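PDB 1RLI: putative NAD(P)H-dependent FMN-containing oxidoreductase YwqN, which probably catalyses NAD(P)H-dependent redox reactions with a bound FMN cofactor, as a flavodoxin-like member of the SsuE family. Local coordinates for residues D[57-70]-D[92-106]. Residues are numbered along the deposited sequence; the frame is centred on the assembly and turned at random.
Sequences PVQDDYDSIIERIL and LFIDRWSQTLRDPRF
Arg-96 lies over one face of Tyr-62 while Phe-93 meets its edge. Tyr-62 CG lies anti to the backbone N (chi1 178°), which sends the phenol from the first turn of helix 62-70 across to segment 92-106. Arg-96 runs extended, its CD 3.4 Å from the Tyr-62 ring centroid and its guanidinium stacked nearly flat; Ile-66 CG1 covers the opposite face. A flat cation with a long aliphatic stem suits this place, since it can coat an aromatic ring and still bond through its edge. In the guanidinium plane, Arg-96 NH1 donates to Gln-59 OE1 (3.0 Å), while Arg-96 NH2 reaches a water that also binds Gln-59 O. The Gln-59 amide uses both ends, its NE2 donating to Leu-92 O at 3.2 Å from above the carbonyl plane. At the far end of the phenol, Tyr-62 OH and Thr-100 OG1 share a 2.7 Å hydrogen bond, a buried hydroxyl pair. Were Arg-96 replaced by an alanine, one face of Tyr-62 would probably lose its cover, and Gln-59 OE1 and the bridging water their guanidinium partner.

Packing is tight on the inner side, where Phe-93 enters a hole formed by Tyr-62, Ile-65, Ile-66 and Ile-69, its CZ 3.3 Å from Ile-69 CD1. Ile-66 CG2 also makes a CH-pi contact over one face of Phe-106. The solvent side is polar: Arg-105 NH1 forms a salt bridge with Asp-63 OD2 (2.8 Å), and the same guanidinium grips Asp-103 side-on. Shared between two carboxylates, Arg-105 probably offsets their mutual repulsion. Helix 62-70 and segment 92-106 of this flavodoxin-like fold thus join through an apolar interior and a charged solvent edge.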
ATOM      1  N   PRO D  57       4.173   3.126 -27.398  1.00 29.10           N
ATOM      2  CA  PRO D  57       4.818   4.415 -27.132  1.00 26.10           C
ATOM      3  C   PRO D  57       5.922   4.715 -28.145  1.00 27.48           C
ATOM      4  O   PRO D  57       6.612   3.805 -28.631  1.00 26.22           O
ATOM      5  CB  PRO D  57       5.392   4.240 -25.725  1.00 25.98           C
ATOM      6  CG  PRO D  57       4.430   3.245 -25.089  1.00 26.74           C
ATOM      7  CD  PRO D  57       4.217   2.253 -26.210  1.00 27.80           C
ATOM      8  N   VAL D  58       6.082   6.000 -28.442  1.00 25.74           N
ATOM      9  CA  VAL D  58       7.106   6.480 -29.362  1.00 26.07           C
ATOM     10  C   VAL D  58       8.023   7.360 -28.532  1.00 25.39           C
ATOM     11  O   VAL D  58       7.562   8.324 -27.922  1.00 24.92           O
ATOM     12  CB  VAL D  58       6.489   7.335 -30.494  1.00 29.60           C
ATOM     13  CG1 VAL D  58       7.600   7.885 -31.401  1.00 32.09           C
ATOM     14  CG2 VAL D  58       5.492   6.501 -31.284  1.00 28.61           C
ATOM     15  N   GLN D  59       9.314   7.041 -28.518  1.00 22.39           N
ATOM     16  CA  GLN D  59      10.259   7.809 -27.718  1.00 23.74           C
ATOM     17  C   GLN D  59      11.370   8.457 -28.529  1.00 23.94           C
ATOM     18  O   GLN D  59      12.468   8.657 -28.031  1.00 23.42           O
ATOM     19  CB  GLN D  59      10.871   6.917 -26.634  1.00 23.59           C
ATOM     20  CG  GLN D  59       9.866   6.340 -25.648  1.00 22.52           C
ATOM     21  CD  GLN D  59      10.570   5.705 -24.469  1.00 24.76           C
ATOM     22  OE1 GLN D  59      11.597   5.064 -24.639  1.00 26.08           O
ATOM     23  NE2 GLN D  59      10.019   5.875 -23.272  1.00 23.45           N
ATOM     24  N   ASP D  60      11.079   8.800 -29.778  1.00 25.64           N
ATOM     25  CA  ASP D  60      12.085   9.433 -30.617  1.00 26.96           C
ATOM     26  C   ASP D  60      12.520  10.766 -30.030  1.00 25.78           C
ATOM     27  O   ASP D  60      13.677  11.178 -30.198  1.00 25.75           O
ATOM     28  CB  ASP D  60      11.536   9.653 -32.033  1.00 32.70           C
ATOM     29  CG  ASP D  60      11.297   8.350 -32.779  1.00 39.03           C
ATOM     30  OD1 ASP D  60      10.592   7.466 -32.248  1.00 44.43           O
ATOM     31  OD2 ASP D  60      11.814   8.208 -33.907  1.00 43.61           O
ATOM     32  N   ASP D  61      11.611  11.435 -29.321  1.00 21.30           N
ATOM     33  CA  ASP D  61      11.933  12.737 -28.750  1.00 22.83           C
ATOM     34  C   ASP D  61      12.240  12.715 -27.246  1.00 21.86           C
ATOM     35  O   ASP D  61      12.151  13.744 -26.567  1.00 19.52           O
ATOM     36  CB  ASP D  61      10.800  13.726 -29.056  1.00 24.95           C
ATOM     37  CG  ASP D  61       9.503  13.394 -28.325  1.00 26.30           C
ATOM     38  OD1 ASP D  61       9.228  12.198 -28.057  1.00 26.21           O
ATOM     39  OD2 ASP D  61       8.752  14.348 -28.034  1.00 27.08           O
ATOM     40  N   TYR D  62      12.641  11.547 -26.745  1.00 21.15           N
ATOM     41  CA  TYR D  62      12.953  11.389 -25.319  1.00 20.25           C
ATOM     42  C   TYR D  62      14.022  12.357 -24.809  1.00 21.82           C
ATOM     43  O   TYR D  62      13.836  12.970 -23.761  1.00 20.17           O
ATOM     44  CB  TYR D  62      13.353   9.928 -25.033  1.00 19.07           C
ATOM     45  CG  TYR D  62      13.736   9.653 -23.593  1.00 17.79           C
ATOM     46  CD1 TYR D  62      12.768   9.367 -22.635  1.00 18.40           C
ATOM     47  CD2 TYR D  62      15.068   9.679 -23.198  1.00 17.54           C
ATOM     48  CE1 TYR D  62      13.119   9.104 -21.305  1.00 17.76           C
ATOM     49  CE2 TYR D  62      15.432   9.424 -21.859  1.00 18.77           C
ATOM     50  CZ  TYR D  62      14.447   9.135 -20.925  1.00 17.85           C
ATOM     51  OH  TYR D  62      14.800   8.881 -19.610  1.00 15.72           O
ATOM     52  N   ASP D  63      15.149  12.499 -25.519  1.00 21.01           N
ATOM     53  CA  ASP D  63      16.197  13.423 -25.075  1.00 23.98           C
ATOM     54  C   ASP D  63      15.691  14.861 -24.991  1.00 20.97           C
ATOM     55  O   ASP D  63      16.061  15.586 -24.074  1.00 22.37           O
ATOM     56  CB  ASP D  63      17.427  13.388 -26.004  1.00 27.14           C
ATOM     57  CG  ASP D  63      18.154  12.054 -25.965  1.00 33.29           C
ATOM     58  OD1 ASP D  63      18.060  11.344 -24.937  1.00 33.09           O
ATOM     59  OD2 ASP D  63      18.834  11.722 -26.967  1.00 36.60           O
ATOM     60  N   SER D  64      14.870  15.281 -25.952  1.00 21.47           N
ATOM     61  CA  SER D  64      14.310  16.636 -25.931  1.00 23.28           C
ATOM     62  C   SER D  64      13.417  16.826 -24.704  1.00 21.83           C
ATOM     63  O   SER D  64      13.354  17.917 -24.119  1.00 20.50           O
ATOM     64  CB  SER D  64      13.487  16.897 -27.196  1.00 24.56           C
ATOM     65  OG  SER D  64      14.350  17.102 -28.296  1.00 35.16           O
ATOM     66  N   ILE D  65      12.718  15.763 -24.322  1.00 19.79           N
ATOM     67  CA  ILE D  65      11.835  15.828 -23.162  1.00 19.36           C
ATOM     68  C   ILE D  65      12.650  15.974 -21.882  1.00 19.66           C
ATOM     69  O   ILE D  65      12.351  16.819 -21.031  1.00 18.21           O
ATOM     70  CB  ILE D  65      10.928  14.589 -23.106  1.00 20.39           C
ATOM     71  CG1 ILE D  65       9.947  14.662 -24.280  1.00 21.16           C
ATOM     72  CG2 ILE D  65      10.171  14.519 -21.747  1.00 19.47           C
ATOM     73  CD1 ILE D  65       9.039  13.448 -24.453  1.00 22.52           C
ATOM     74  N   ILE D  66      13.704  15.174 -21.760  1.00 17.82           N
ATOM     75  CA  ILE D  66      14.551  15.234 -20.581  1.00 19.43           C
ATOM     76  C   ILE D  66      15.145  16.633 -20.467  1.00 21.54           C
ATOM     77  O   ILE D  66      15.226  17.203 -19.373  1.00 20.84           O
ATOM     78  CB  ILE D  66      15.694  14.206 -20.661  1.00 17.44           C
ATOM     79  CG1 ILE D  66      15.136  12.775 -20.573  1.00 19.54           C
ATOM     80  CG2 ILE D  66      16.667  14.429 -19.540  1.00 18.48           C
ATOM     81  CD1 ILE D  66      14.375  12.449 -19.242  1.00 20.69           C
ATOM     82  N   GLU D  67      15.575  17.183 -21.604  1.00 22.88           N
ATOM     83  CA  GLU D  67      16.156  18.529 -21.606  1.00 24.01           C
ATOM     84  C   GLU D  67      15.176  19.549 -21.026  1.00 23.41           C
ATOM     85  O   GLU D  67      15.546  20.401 -20.213  1.00 25.16           O
ATOM     86  CB  GLU D  67      16.529  18.946 -23.030  1.00 27.39           C
ATOM     87  CG  GLU D  67      17.753  18.239 -23.578  1.00 36.51           C
ATOM     88  CD  GLU D  67      19.053  18.815 -23.039  1.00 42.86           C
ATOM     89  OE1 GLU D  67      19.007  19.557 -22.032  1.00 46.03           O
ATOM     90  OE2 GLU D  67      20.124  18.521 -23.619  1.00 46.89           O
ATOM     91  N   ARG D  68      13.920  19.459 -21.439  1.00 24.84           N
ATOM     92  CA  ARG D  68      12.911  20.392 -20.953  1.00 26.41           C
ATOM     93  C   ARG D  68      12.604  20.170 -19.479  1.00 26.56           C
ATOM     94  O   ARG D  68      12.485  21.129 -18.710  1.00 26.02           O
ATOM     95  CB  ARG D  68      11.647  20.265 -21.795  1.00 29.65           C
ATOM     96  CG  ARG D  68      11.850  20.787 -23.195  1.00 33.97           C
ATOM     97  CD  ARG D  68      10.729  20.372 -24.097  1.00 37.63           C
ATOM     98  NE  ARG D  68       9.444  20.927 -23.695  1.00 41.62           N
ATOM     99  CZ  ARG D  68       8.279  20.403 -24.056  1.00 44.93           C
ATOM    100  NH1 ARG D  68       8.257  19.316 -24.819  1.00 47.34           N
ATOM    101  NH2 ARG D  68       7.143  20.963 -23.665  1.00 47.22           N
ATOM    102  N   ILE D  69      12.485  18.907 -19.081  1.00 22.87           N
ATOM    103  CA  ILE D  69      12.221  18.572 -17.687  1.00 23.93           C
ATOM    104  C   ILE D  69      13.299  19.100 -16.760  1.00 23.08           C
ATOM    105  O   ILE D  69      13.015  19.561 -15.649  1.00 23.33           O
ATOM    106  CB  ILE D  69      12.145  17.038 -17.492  1.00 26.96           C
ATOM    107  CG1 ILE D  69      10.771  16.543 -17.908  1.00 29.00           C
ATOM    108  CG2 ILE D  69      12.476  16.667 -16.043  1.00 31.53           C
ATOM    109  CD1 ILE D  69      10.653  15.019 -17.906  1.00 32.19           C
ATOM    110  N   LEU D  70      14.548  19.022 -17.205  1.00 21.73           N
ATOM    111  CA  LEU D  70      15.644  19.459 -16.367  1.00 23.82           C
ATOM    112  C   LEU D  70      15.598  20.943 -16.056  1.00 24.86           C
ATOM    113  O   LEU D  70      16.133  21.378 -15.036  1.00 26.97           O
ATOM    114  CB  LEU D  70      16.986  19.059 -16.999  1.00 24.05           C
ATOM    115  CG  LEU D  70      17.177  17.538 -16.868  1.00 23.65           C
ATOM    116  CD1 LEU D  70      18.432  17.074 -17.618  1.00 26.94           C
ATOM    117  CD2 LEU D  70      17.276  17.175 -15.390  1.00 23.94           C
ATOM    118  N   LEU D  92       7.072   3.476 -19.752  1.00 14.59           N
ATOM    119  CA  LEU D  92       8.297   3.342 -20.542  1.00 15.93           C
ATOM    120  C   LEU D  92       9.185   4.578 -20.378  1.00 16.11           C
ATOM    121  O   LEU D  92      10.425   4.479 -20.428  1.00 15.21           O
ATOM    122  CB  LEU D  92       7.967   3.105 -22.031  1.00 18.42           C
ATOM    123  CG  LEU D  92       7.844   1.623 -22.434  1.00 23.86           C
ATOM    124  CD1 LEU D  92       6.782   0.913 -21.574  1.00 24.88           C
ATOM    125  CD2 LEU D  92       7.515   1.527 -23.926  1.00 24.68           C
ATOM    126  N   PHE D  93       8.561   5.742 -20.166  1.00 13.54           N
ATOM    127  CA  PHE D  93       9.312   6.990 -19.967  1.00 15.03           C
ATOM    128  C   PHE D  93      10.105   6.917 -18.656  1.00 15.40           C
ATOM    129  O   PHE D  93      11.321   7.138 -18.624  1.00 14.18           O
ATOM    130  CB  PHE D  93       8.346   8.175 -19.903  1.00 14.11           C
ATOM    131  CG  PHE D  93       9.027   9.484 -19.620  1.00 14.87           C
ATOM    132  CD1 PHE D  93       9.815  10.098 -20.598  1.00 17.71           C
ATOM    133  CD2 PHE D  93       8.901  10.087 -18.373  1.00 14.46           C
ATOM    134  CE1 PHE D  93      10.473  11.314 -20.328  1.00 17.32           C
ATOM    135  CE2 PHE D  93       9.552  11.302 -18.089  1.00 16.55           C
ATOM    136  CZ  PHE D  93      10.340  11.916 -19.077  1.00 15.76           C
ATOM    137  N   ILE D  94       9.417   6.599 -17.559  1.00 14.40           N
ATOM    138  CA  ILE D  94      10.111   6.497 -16.277  1.00 13.65           C
ATOM    139  C   ILE D  94      11.153   5.353 -16.282  1.00 14.35           C
ATOM    140  O   ILE D  94      12.258   5.524 -15.751  1.00 13.00           O
ATOM    141  CB  ILE D  94       9.069   6.338 -15.118  1.00 15.62           C
ATOM    142  CG1 ILE D  94       8.291   7.660 -14.986  1.00 15.62           C
ATOM    143  CG2 ILE D  94       9.757   5.992 -13.788  1.00 15.35           C
ATOM    144  CD1 ILE D  94       7.079   7.598 -14.019  1.00 17.79           C
ATOM    145  N   ASP D  95      10.834   4.212 -16.895  1.00 12.79           N
ATOM    146  CA  ASP D  95      11.788   3.102 -16.914  1.00 13.89           C
ATOM    147  C   ASP D  95      13.108   3.544 -17.572  1.00 15.44           C
ATOM    148  O   ASP D  95      14.183   3.075 -17.183  1.00 15.28           O
ATOM    149  CB  ASP D  95      11.263   1.891 -17.701  1.00 15.41           C
ATOM    150  CG  ASP D  95      10.260   1.033 -16.915  1.00 19.83           C
ATOM    151  OD1 ASP D  95      10.040   1.268 -15.711  1.00 17.68           O
ATOM    152  OD2 ASP D  95       9.703   0.103 -17.539  1.00 17.80           O
ATOM    153  N   ARG D  96      13.016   4.417 -18.577  1.00 15.17           N
ATOM    154  CA  ARG D  96      14.210   4.898 -19.279  1.00 15.44           C
ATOM    155  C   ARG D  96      15.087   5.807 -18.404  1.00 15.11           C
ATOM    156  O   ARG D  96      16.229   6.115 -18.756  1.00 15.89           O
ATOM    157  CB  ARG D  96      13.822   5.590 -20.599  1.00 17.38           C
ATOM    158  CG  ARG D  96      14.996   5.863 -21.559  1.00 18.99           C
ATOM    159  CD  ARG D  96      14.457   6.048 -22.983  1.00 19.39           C
ATOM    160  NE  ARG D  96      15.467   6.516 -23.928  1.00 20.05           N
ATOM    161  CZ  ARG D  96      15.264   6.586 -25.238  1.00 24.45           C
ATOM    162  NH1 ARG D  96      14.089   6.207 -25.735  1.00 23.69           N
ATOM    163  NH2 ARG D  96      16.225   7.056 -26.041  1.00 24.52           N
ATOM    164  N   TRP D  97      14.582   6.251 -17.251  1.00 14.82           N
ATOM    165  CA  TRP D  97      15.436   7.047 -16.367  1.00 15.50           C
ATOM    166  C   TRP D  97      16.647   6.183 -15.989  1.00 14.63           C
ATOM    167  O   TRP D  97      17.695   6.697 -15.635  1.00 15.46           O
ATOM    168  CB  TRP D  97      14.692   7.469 -15.092  1.00 13.82           C
ATOM    169  CG  TRP D  97      13.671   8.549 -15.320  1.00 14.82           C
ATOM    170  CD1 TRP D  97      13.341   9.134 -16.511  1.00 17.09           C
ATOM    171  CD2 TRP D  97      12.805   9.122 -14.336  1.00 16.20           C
ATOM    172  NE1 TRP D  97      12.316  10.033 -16.326  1.00 18.59           N
ATOM    173  CE2 TRP D  97      11.964  10.040 -15.002  1.00 18.35           C
ATOM    174  CE3 TRP D  97      12.652   8.939 -12.957  1.00 16.05           C
ATOM    175  CZ2 TRP D  97      10.971  10.778 -14.337  1.00 18.52           C
ATOM    176  CZ3 TRP D  97      11.663   9.669 -12.286  1.00 15.29           C
ATOM    177  CH2 TRP D  97      10.833  10.582 -12.985  1.00 16.13           C
ATOM    178  N   SER D  98      16.496   4.861 -16.043  1.00 14.99           N
ATOM    179  CA  SER D  98      17.625   3.992 -15.719  1.00 15.64           C
ATOM    180  C   SER D  98      18.763   4.266 -16.704  1.00 17.54           C
ATOM    181  O   SER D  98      19.937   4.237 -16.327  1.00 19.07           O
ATOM    182  CB  SER D  98      17.223   2.515 -15.791  1.00 16.45           C
ATOM    183  OG  SER D  98      16.471   2.177 -14.633  1.00 17.39           O
ATOM    184  N   GLN D  99      18.398   4.509 -17.957  1.00 18.07           N
ATOM    185  CA  GLN D  99      19.381   4.807 -19.000  1.00 19.33           C
ATOM    186  C   GLN D  99      19.969   6.194 -18.796  1.00 18.11           C
ATOM    187  O   GLN D  99      21.173   6.394 -18.902  1.00 16.31           O
ATOM    188  CB  GLN D  99      18.733   4.759 -20.391  1.00 22.08           C
ATOM    189  CG  GLN D  99      18.609   3.373 -20.988  1.00 24.25           C
ATOM    190  CD  GLN D  99      17.819   3.369 -22.303  1.00 29.73           C
ATOM    191  OE1 GLN D  99      18.042   4.198 -23.213  1.00 28.22           O
ATOM    192  NE2 GLN D  99      16.894   2.424 -22.410  1.00 31.83           N
ATOM    193  N   THR D 100      19.112   7.158 -18.509  1.00 16.42           N
ATOM    194  CA  THR D 100      19.575   8.523 -18.323  1.00 15.01           C
ATOM    195  C   THR D 100      20.508   8.659 -17.135  1.00 18.61           C
ATOM    196  O   THR D 100      21.391   9.513 -17.138  1.00 18.46           O
ATOM    197  CB  THR D 100      18.360   9.457 -18.195  1.00 17.77           C
ATOM    198  OG1 THR D 100      17.476   9.196 -19.297  1.00 14.63           O
ATOM    199  CG2 THR D 100      18.787  10.895 -18.212  1.00 16.01           C
ATOM    200  N   LEU D 101      20.330   7.813 -16.123  1.00 15.97           N
ATOM    201  CA  LEU D 101      21.189   7.849 -14.945  1.00 18.12           C
ATOM    202  C   LEU D 101      22.602   7.372 -15.281  1.00 18.77           C
ATOM    203  O   LEU D 101      23.519   7.503 -14.466  1.00 19.49           O
ATOM    204  CB  LEU D 101      20.594   6.984 -13.835  1.00 18.74           C
ATOM    205  CG  LEU D 101      19.405   7.636 -13.112  1.00 17.67           C
ATOM    206  CD1 LEU D 101      18.596   6.577 -12.375  1.00 17.51           C
ATOM    207  CD2 LEU D 101      19.918   8.677 -12.131  1.00 18.99           C
ATOM    208  N   ARG D 102      22.775   6.834 -16.491  1.00 18.40           N
ATOM    209  CA  ARG D 102      24.082   6.351 -16.937  1.00 20.92           C
ATOM    210  C   ARG D 102      24.508   7.108 -18.195  1.00 21.20           C
ATOM    211  O   ARG D 102      25.515   6.766 -18.817  1.00 20.20           O
ATOM    212  CB  ARG D 102      23.996   4.847 -17.266  1.00 24.47           C
ATOM    213  CG  ARG D 102      23.483   3.992 -16.101  1.00 32.17           C
ATOM    214  CD  ARG D 102      23.632   2.487 -16.347  1.00 34.99           C
ATOM    215  NE  ARG D 102      22.814   2.010 -17.457  1.00 38.66           N
ATOM    216  CZ  ARG D 102      21.665   1.353 -17.325  1.00 37.47           C
ATOM    217  NH1 ARG D 102      21.181   1.077 -16.121  1.00 38.81           N
ATOM    218  NH2 ARG D 102      20.989   0.983 -18.405  1.00 37.00           N
ATOM    219  N   ASP D 103      23.741   8.140 -18.554  1.00 19.22           N
ATOM    220  CA  ASP D 103      23.969   8.913 -19.789  1.00 19.50           C
ATOM    221  C   ASP D 103      24.970  10.058 -19.617  1.00 19.55           C
ATOM    222  O   ASP D 103      24.686  11.015 -18.922  1.00 20.28           O
ATOM    223  CB  ASP D 103      22.604   9.458 -20.255  1.00 20.73           C
ATOM    224  CG  ASP D 103      22.620  10.011 -21.665  1.00 22.58           C
ATOM    225  OD1 ASP D 103      23.694  10.368 -22.168  1.00 22.25           O
ATOM    226  OD2 ASP D 103      21.536  10.094 -22.272  1.00 23.08           O
ATOM    227  N   PRO D 104      26.146   9.992 -20.290  1.00 20.64           N
ATOM    228  CA  PRO D 104      27.116  11.078 -20.134  1.00 22.17           C
ATOM    229  C   PRO D 104      26.639  12.428 -20.668  1.00 23.63           C
ATOM    230  O   PRO D 104      27.250  13.455 -20.379  1.00 27.18           O
ATOM    231  CB  PRO D 104      28.345  10.554 -20.888  1.00 22.10           C
ATOM    232  CG  PRO D 104      27.713   9.849 -22.037  1.00 21.84           C
ATOM    233  CD  PRO D 104      26.597   9.046 -21.324  1.00 20.69           C
ATOM    234  N   ARG D 105      25.579  12.447 -21.462  1.00 22.67           N
ATOM    235  CA  ARG D 105      25.085  13.723 -21.964  1.00 26.21           C
ATOM    236  C   ARG D 105      24.277  14.472 -20.901  1.00 26.75           C
ATOM    237  O   ARG D 105      23.978  15.657 -21.057  1.00 28.33           O
ATOM    238  CB  ARG D 105      24.224  13.505 -23.199  1.00 28.26           C
ATOM    239  CG  ARG D 105      24.972  12.863 -24.338  1.00 29.43           C
ATOM    240  CD  ARG D 105      23.992  12.426 -25.373  1.00 29.23           C
ATOM    241  NE  ARG D 105      23.008  11.526 -24.782  1.00 31.07           N
ATOM    242  CZ  ARG D 105      21.870  11.189 -25.376  1.00 31.91           C
ATOM    243  NH1 ARG D 105      21.585  11.686 -26.577  1.00 36.01           N
ATOM    244  NH2 ARG D 105      21.024  10.361 -24.785  1.00 30.97           N
ATOM    245  N   PHE D 106      23.928  13.775 -19.827  1.00 23.87           N
ATOM    246  CA  PHE D 106      23.161  14.359 -18.729  1.00 25.10           C
ATOM    247  C   PHE D 106      23.884  13.897 -17.479  1.00 26.40           C
ATOM    248  O   PHE D 106      23.308  13.191 -16.637  1.00 25.71           O
ATOM    249  CB  PHE D 106      21.733  13.816 -18.737  1.00 24.37           C
ATOM    250  CG  PHE D 106      20.955  14.174 -19.965  1.00 26.75           C
ATOM    251  CD1 PHE D 106      20.477  15.473 -20.145  1.00 25.56           C
ATOM    252  CD2 PHE D 106      20.710  13.223 -20.957  1.00 24.97           C
ATOM    253  CE1 PHE D 106      19.767  15.820 -21.289  1.00 28.52           C
ATOM    254  CE2 PHE D 106      20.001  13.557 -22.104  1.00 30.26           C
ATOM    255  CZ  PHE D 106      19.523  14.865 -22.274  1.00 29.02           C
TER
HETATM  256  O   HOH W   1      14.958   7.892 -28.461  1.00 34.28           O